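Local coordinates for protein purine nucleoside phosphorylase (Anopheles gambiae, PDB 2P4S) that catalyses the phosphorolytic cleavage of the N-glycosidic bond of inosine, guanosine and their 2'-deoxy forms in purine salvage, working as a homotrimer, at residues Asn222-Phe226 with Ala227-Pro231; Met247-Thr250 with Tyr251-Leu255; His308-Ile311 with Thr312-Cys316. One frame throughout, in Å; residues are numbered along the deposited sequence.

Contact 1 of 3, residues Asn222-Phe226 with Ala227-Pro231; sequences NLMGF and AGNNP
Met-224 and Asn-229 meet where a one-turn helix ends in a Schellman motif, a compact example of how a short helix is closed at both ends. Met-224 O takes the N-H of Asn-229 at 2.9 Å, and Gly-225 O takes that of Gly-228 at 3.0 Å; Gly-228, with its positive phi of 101°, makes the reversal. Ala-227 N adds only weak bonds to Leu-223 O and Met-224 O. This is the tight part: CB of Asn-229 lies 3.3 Å from Met-224 O. ND2 of Asn-229 turns to Ala-227 O of the third subunit, while Ala-227 packs on its counterparts in both other chains, so the turn belongs to the trimer interface. The other side is looser and watered. There the side chains of Asn-222 and Asn-230 cross at about a right angle, their amide planes turned 42° apart, and their ND2 atoms come no nearer than 4.2 Å; OD1 of Asn-230 bonds to Leu-232 N. Asn-222 is the N-cap: with CG anti to its own N (chi1 -171°), OD1 accepts from Gly-225 N, which stands above the carbonyl plane. Its ND2 donates to a water 2.8 Å away, and that water in turn donates to Asn-229 O at 2.7 Å.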
# COMPACT_ATOMS: atom_id res chain seq x y z
N ASN A 222 3.55 -2.62 9.66
CA ASN A 222 3.32 -3.37 8.47
C ASN A 222 2.59 -2.51 7.43
O ASN A 222 1.39 -2.59 7.33
CB ASN A 222 2.53 -4.68 8.74
CG ASN A 222 2.48 -5.55 7.50
OD1 ASN A 222 3.13 -5.21 6.48
ND2 ASN A 222 1.73 -6.64 7.53
N LEU A 223 3.33 -1.68 6.69
CA LEU A 223 2.77 -0.82 5.65
C LEU A 223 2.14 -1.60 4.47
O LEU A 223 1.12 -1.17 3.91
CB LEU A 223 3.88 0.11 5.13
CG LEU A 223 4.48 1.15 6.09
CD1 LEU A 223 5.55 1.98 5.36
CD2 LEU A 223 3.33 2.03 6.63
N MET A 224 2.72 -2.75 4.14
CA MET A 224 2.16 -3.66 3.13
C MET A 224 0.78 -4.10 3.51
O MET A 224 -0.12 -4.01 2.68
CB MET A 224 3.04 -4.88 2.93
CG MET A 224 4.37 -4.54 2.41
SD MET A 224 5.32 -6.04 1.99
CE MET A 224 6.60 -5.26 1.03
N GLY A 225 0.63 -4.53 4.76
CA GLY A 225 -0.64 -4.95 5.33
C GLY A 225 -1.70 -3.88 5.41
O GLY A 225 -2.86 -4.16 5.14
N PHE A 226 -1.33 -2.64 5.78
CA PHE A 226 -2.27 -1.51 5.70
C PHE A 226 -2.97 -1.44 4.31
O PHE A 226 -4.15 -1.12 4.23
CB PHE A 226 -1.54 -0.17 5.90
CG PHE A 226 -1.02 0.09 7.30
CD1 PHE A 226 -1.29 -0.76 8.38
CD2 PHE A 226 -0.29 1.24 7.55
CE1 PHE A 226 -0.83 -0.47 9.70
CE2 PHE A 226 0.19 1.54 8.87
CZ PHE A 226 -0.10 0.69 9.94
N ALA A 227 -2.22 -1.69 3.24
CA ALA A 227 -2.66 -1.58 1.84
C ALA A 227 -3.41 -2.81 1.36
O ALA A 227 -3.98 -2.82 0.27
CB ALA A 227 -1.45 -1.33 0.92
N GLY A 228 -3.42 -3.85 2.20
CA GLY A 228 -4.06 -5.11 1.86
C GLY A 228 -3.14 -6.24 1.41
O GLY A 228 -3.62 -7.27 0.96
N ASN A 229 -1.82 -6.07 1.54
CA ASN A 229 -0.87 -7.07 1.09
C ASN A 229 -0.38 -7.84 2.34
O ASN A 229 0.54 -7.42 3.05
CB ASN A 229 0.25 -6.35 0.33
CG ASN A 229 1.21 -7.30 -0.38
OD1 ASN A 229 0.97 -8.50 -0.51
ND2 ASN A 229 2.30 -6.73 -0.87
N ASN A 230 -1.03 -8.96 2.63
CA ASN A 230 -0.85 -9.70 3.91
C ASN A 230 -0.75 -11.16 3.54
O ASN A 230 -1.55 -11.58 2.75
CB ASN A 230 -2.05 -9.46 4.85
CG ASN A 230 -1.82 -10.00 6.26
OD1 ASN A 230 -1.87 -11.20 6.47
ND2 ASN A 230 -1.62 -9.10 7.25
N PRO A 231 0.18 -11.94 4.15
CA PRO A 231 0.23 -13.39 3.88
C PRO A 231 -1.05 -14.19 4.29
O PRO A 231 -1.24 -15.31 3.86
CB PRO A 231 1.46 -13.86 4.68
CG PRO A 231 1.57 -12.87 5.78
CD PRO A 231 1.21 -11.56 5.14
O HOH W 1 2.10 -8.15 5.17

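Contact 2 of 3, residues Met247-Thr250 with Tyr251-Leu255; sequences MANT and YDPKL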
# COMPACT_ATOMS: atom_id res chain seq x y z
N MET A 247 -1.81 -8.55 18.04
CA MET A 247 -0.34 -8.54 17.84
C MET A 247 0.49 -8.28 19.11
O MET A 247 1.73 -8.27 19.05
CB MET A 247 0.02 -7.53 16.73
CG MET A 247 -0.53 -7.94 15.34
SD MET A 247 0.21 -9.50 14.78
CE MET A 247 1.92 -9.04 14.53
N ALA A 248 -0.16 -8.11 20.25
CA ALA A 248 0.54 -7.78 21.49
C ALA A 248 1.58 -8.86 21.84
O ALA A 248 1.28 -10.05 21.82
CB ALA A 248 -0.41 -7.59 22.65
N ASN A 249 2.80 -8.40 22.17
CA ASN A 249 3.93 -9.28 22.51
C ASN A 249 4.30 -10.26 21.41
O ASN A 249 4.82 -11.34 21.69
CB ASN A 249 3.68 -10.02 23.83
CG ASN A 249 3.24 -9.07 24.95
OD1 ASN A 249 3.75 -7.95 25.09
ND2 ASN A 249 2.25 -9.50 25.71
N THR A 250 4.06 -9.89 20.16
CA THR A 250 4.49 -10.70 18.99
C THR A 250 5.97 -10.94 19.05
O THR A 250 6.43 -12.08 18.85
CB THR A 250 4.14 -9.98 17.68
OG1 THR A 250 2.72 -10.03 17.50
CG2 THR A 250 4.83 -10.59 16.47
N TYR A 251 6.74 -9.88 19.28
CA TYR A 251 8.19 -10.01 19.46
C TYR A 251 8.43 -10.22 20.96
O TYR A 251 8.24 -9.31 21.76
CB TYR A 251 8.93 -8.79 18.90
CG TYR A 251 8.75 -8.66 17.42
CD1 TYR A 251 9.51 -9.42 16.53
CD2 TYR A 251 7.78 -7.80 16.90
CE1 TYR A 251 9.30 -9.33 15.15
CE2 TYR A 251 7.57 -7.70 15.52
CZ TYR A 251 8.33 -8.46 14.66
OH TYR A 251 8.12 -8.32 13.30
N ASP A 252 8.82 -11.44 21.33
CA ASP A 252 8.65 -11.89 22.72
C ASP A 252 9.47 -11.04 23.73
O ASP A 252 10.68 -10.98 23.62
CB ASP A 252 8.97 -13.38 22.85
CG ASP A 252 8.60 -13.93 24.22
OD1 ASP A 252 7.38 -14.14 24.48
OD2 ASP A 252 9.54 -14.10 25.03
N PRO A 253 8.79 -10.33 24.64
CA PRO A 253 9.52 -9.46 25.60
C PRO A 253 10.61 -10.17 26.42
O PRO A 253 11.70 -9.62 26.57
CB PRO A 253 8.39 -8.91 26.49
CG PRO A 253 7.20 -8.91 25.60
CD PRO A 253 7.32 -10.22 24.82
N LYS A 254 10.33 -11.38 26.88
CA LYS A 254 11.29 -12.14 27.65
C LYS A 254 12.50 -12.57 26.87
O LYS A 254 13.60 -12.54 27.42
CB LYS A 254 10.65 -13.38 28.25
CG LYS A 254 9.77 -13.18 29.46
CD LYS A 254 9.03 -14.50 29.68
CE LYS A 254 8.55 -14.65 31.11
NZ LYS A 254 8.06 -16.09 31.31
N LEU A 255 12.33 -12.98 25.61
CA LEU A 255 13.51 -13.33 24.79
C LEU A 255 14.34 -12.10 24.46
O LEU A 255 15.58 -12.17 24.45
CB LEU A 255 13.12 -14.08 23.52
CG LEU A 255 12.60 -15.52 23.72
CD1 LEU A 255 12.04 -16.13 22.42
CD2 LEU A 255 13.70 -16.42 24.36
O HOH W 2 5.26 -13.89 23.07
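Asn-249 and Pro-253 meet at about a right angle where a type II turn, Met-247 to Thr-250, runs into the next helix. The asparagine lays CB against CD of the proline, 3.8 Å away, and brings OD1 to 3.6 Å from its CG; both residues are exposed. On the buried side Thr-250 and Tyr-251 run side by side. Thr-250 keeps CG2 anti to its backbone N, which leaves the methyl over one face of the tyrosine ring, 4.2 Å from the centroid and 19° off the normal, a CH-pi contact. The same rotamer (chi1 -71°) sets OG1 beside N, and both donate to Met-247 O from one face of its plane, OG1 at a short 2.5 Å and N at 3.0 Å. Beyond the turn, the Tyr-251 hydroxyl bonds to ND1 of His-220 on strand 214-221. Asp-252 holds CG anti to N (chi1 -171°), and OD2 accepts from Leu-255 N at 3.1 Å, on the anti side. A water within reach of both Asn-249 O and Asp-252 OD1 lies between the two halves. The whole is a beta turn feeding an Asp N-cap with proline in the first helical position, a familiar way to begin a helix.

Contact 3 of 3, residues His308-Ile311 with Thr312-Cys316; sequences HEII and TARHC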
# COMPACT_ATOMS: atom_id res chain seq x y z
N HIS A 308 5.99 -10.48 7.41
CA HIS A 308 5.01 -11.49 6.97
C HIS A 308 5.36 -12.89 7.43
O HIS A 308 4.48 -13.69 7.67
CB HIS A 308 4.83 -11.45 5.42
CG HIS A 308 6.11 -11.34 4.66
ND1 HIS A 308 6.75 -10.13 4.46
CD2 HIS A 308 6.92 -12.29 4.11
CE1 HIS A 308 7.89 -10.34 3.82
NE2 HIS A 308 8.03 -11.65 3.63
N GLU A 309 6.65 -13.19 7.55
CA GLU A 309 7.08 -14.42 8.24
C GLU A 309 6.64 -14.46 9.73
O GLU A 309 6.13 -15.48 10.24
CB GLU A 309 8.62 -14.54 8.14
CG GLU A 309 9.15 -14.71 6.71
CD GLU A 309 10.57 -14.18 6.53
OE1 GLU A 309 11.21 -13.79 7.54
OE2 GLU A 309 11.08 -14.18 5.39
N ILE A 310 6.92 -13.37 10.45
CA ILE A 310 6.45 -13.19 11.82
C ILE A 310 4.93 -13.27 11.96
O ILE A 310 4.44 -13.90 12.86
CB ILE A 310 7.00 -11.84 12.41
CG1 ILE A 310 8.55 -11.89 12.48
CG2 ILE A 310 6.39 -11.57 13.80
CD1 ILE A 310 9.14 -12.77 13.66
N ILE A 311 4.17 -12.66 11.06
CA ILE A 311 2.71 -12.70 11.14
C ILE A 311 2.18 -14.13 10.94
O ILE A 311 1.25 -14.60 11.64
CB ILE A 311 2.12 -11.74 10.08
CG1 ILE A 311 2.30 -10.29 10.52
CG2 ILE A 311 0.65 -12.01 9.81
CD1 ILE A 311 1.74 -9.27 9.50
N THR A 312 2.77 -14.84 9.99
CA THR A 312 2.47 -16.27 9.79
C THR A 312 2.82 -17.11 11.03
O THR A 312 2.07 -17.98 11.42
CB THR A 312 3.21 -16.78 8.54
OG1 THR A 312 2.83 -15.96 7.41
CG2 THR A 312 2.86 -18.24 8.28
N ALA A 313 3.97 -16.85 11.65
CA ALA A 313 4.38 -17.54 12.86
C ALA A 313 3.38 -17.33 14.00
O ALA A 313 2.98 -18.27 14.67
CB ALA A 313 5.74 -17.09 13.29
N ARG A 314 2.96 -16.09 14.19
CA ARG A 314 2.03 -15.72 15.27
C ARG A 314 0.70 -16.37 15.02
O ARG A 314 0.08 -16.85 15.93
CB ARG A 314 1.86 -14.18 15.33
CG ARG A 314 3.11 -13.48 15.87
CD ARG A 314 3.61 -14.17 17.17
NE ARG A 314 2.77 -13.77 18.29
CZ ARG A 314 2.57 -14.47 19.41
NH1 ARG A 314 3.15 -15.67 19.57
NH2 ARG A 314 1.77 -13.96 20.36
N HIS A 315 0.28 -16.39 13.76
CA HIS A 315 -0.96 -17.05 13.36
C HIS A 315 -1.04 -18.51 13.82
O HIS A 315 -2.07 -18.90 14.32
CB HIS A 315 -1.18 -16.95 11.83
CG HIS A 315 -2.51 -17.51 11.38
ND1 HIS A 315 -2.63 -18.59 10.53
CD2 HIS A 315 -3.78 -17.16 11.70
CE1 HIS A 315 -3.90 -18.87 10.34
NE2 HIS A 315 -4.62 -18.00 11.03
N CYS A 316 0.02 -19.26 13.59
CA CYS A 316 0.28 -20.64 14.05
C CYS A 316 0.45 -20.83 15.55
O CYS A 316 0.64 -21.96 15.96
CB CYS A 316 1.69 -21.07 13.59
SG CYS A 316 1.90 -21.28 11.98
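His-308 O is gripped twice by one residue, Thr-312, one turn further along helix 307-315. The backbone N-H reaches it at 3.1 Å, and the hydroxyl OG1 donates to it at 2.8 Å. The two donors approach differently: N stands above the carbonyl plane, whereas OG1 comes closer to the line of the C=O bond, with an angle of 160° at the oxygen. What permits this is the threonine rotamer, chi1 -56°, which sets OG1 beside its own N and facing back along the helix, with CG2 anti to N.

The next three residues each give one i to i-4 hydrogen bond. Ala-313 N donates to Glu-309 O, Arg-314 N to Ile-310 O, and His-315 N to Ile-311 O at 2.9 Å. Side chains also lie against these carbonyls. CG of Arg-314 sits 3.3 Å from Ile-310 O and 4.3 Å from CG2 of Ile-310, so the aliphatic root of the arginine runs beside the isoleucine before the chain bends at its second and third torsions and carries NH1 to Met-318 O. The CB of His-315 touches Ile-311 O at 3.4 Å, while its ring leads away, ND1 bonding to Arg-186 on helix 178-191 and NE2 to Pro-242 O.

At the other end of the segment, Glu-309 forms a salt bridge through OE2 with NE of Arg-169, a phosphate-binding residue, and thus acts as a second-shell partner that probably helps to orient it. Ile-310 and Ala-313 face strands 195-204 and 319-329. The chemistry implies two separate things: the buried threonine hydroxyl is satisfied by His-308 O within the helix, and Glu-309, Arg-314 and His-315 make their side-chain polar contacts outside it.

In the fold
Contacts 1 and 3 are the buried pair, and contact 2 is only partly so, with Asn-249 and Pro-253 at the surface. Helix 307-315 joins them: CD1 of Ile-311 touches ND2 of Asn-222 at 3.3 Å, while CG2 of Thr-250 packs on CG2 of Ile-310 and on CG of Arg-314. Contacts 1 and 2, about 7 Å apart at their nearest atoms, do not touch. Their chemistry follows their places. Contact 1 caps both ends of a short helix at the trimer interface; contact 2, which also reaches the second subunit, starts a long one with an aspartate cap; contact 3 runs along most of a buried helix, where regular backbone bonds prevail and Glu-309 bridges to Arg-169.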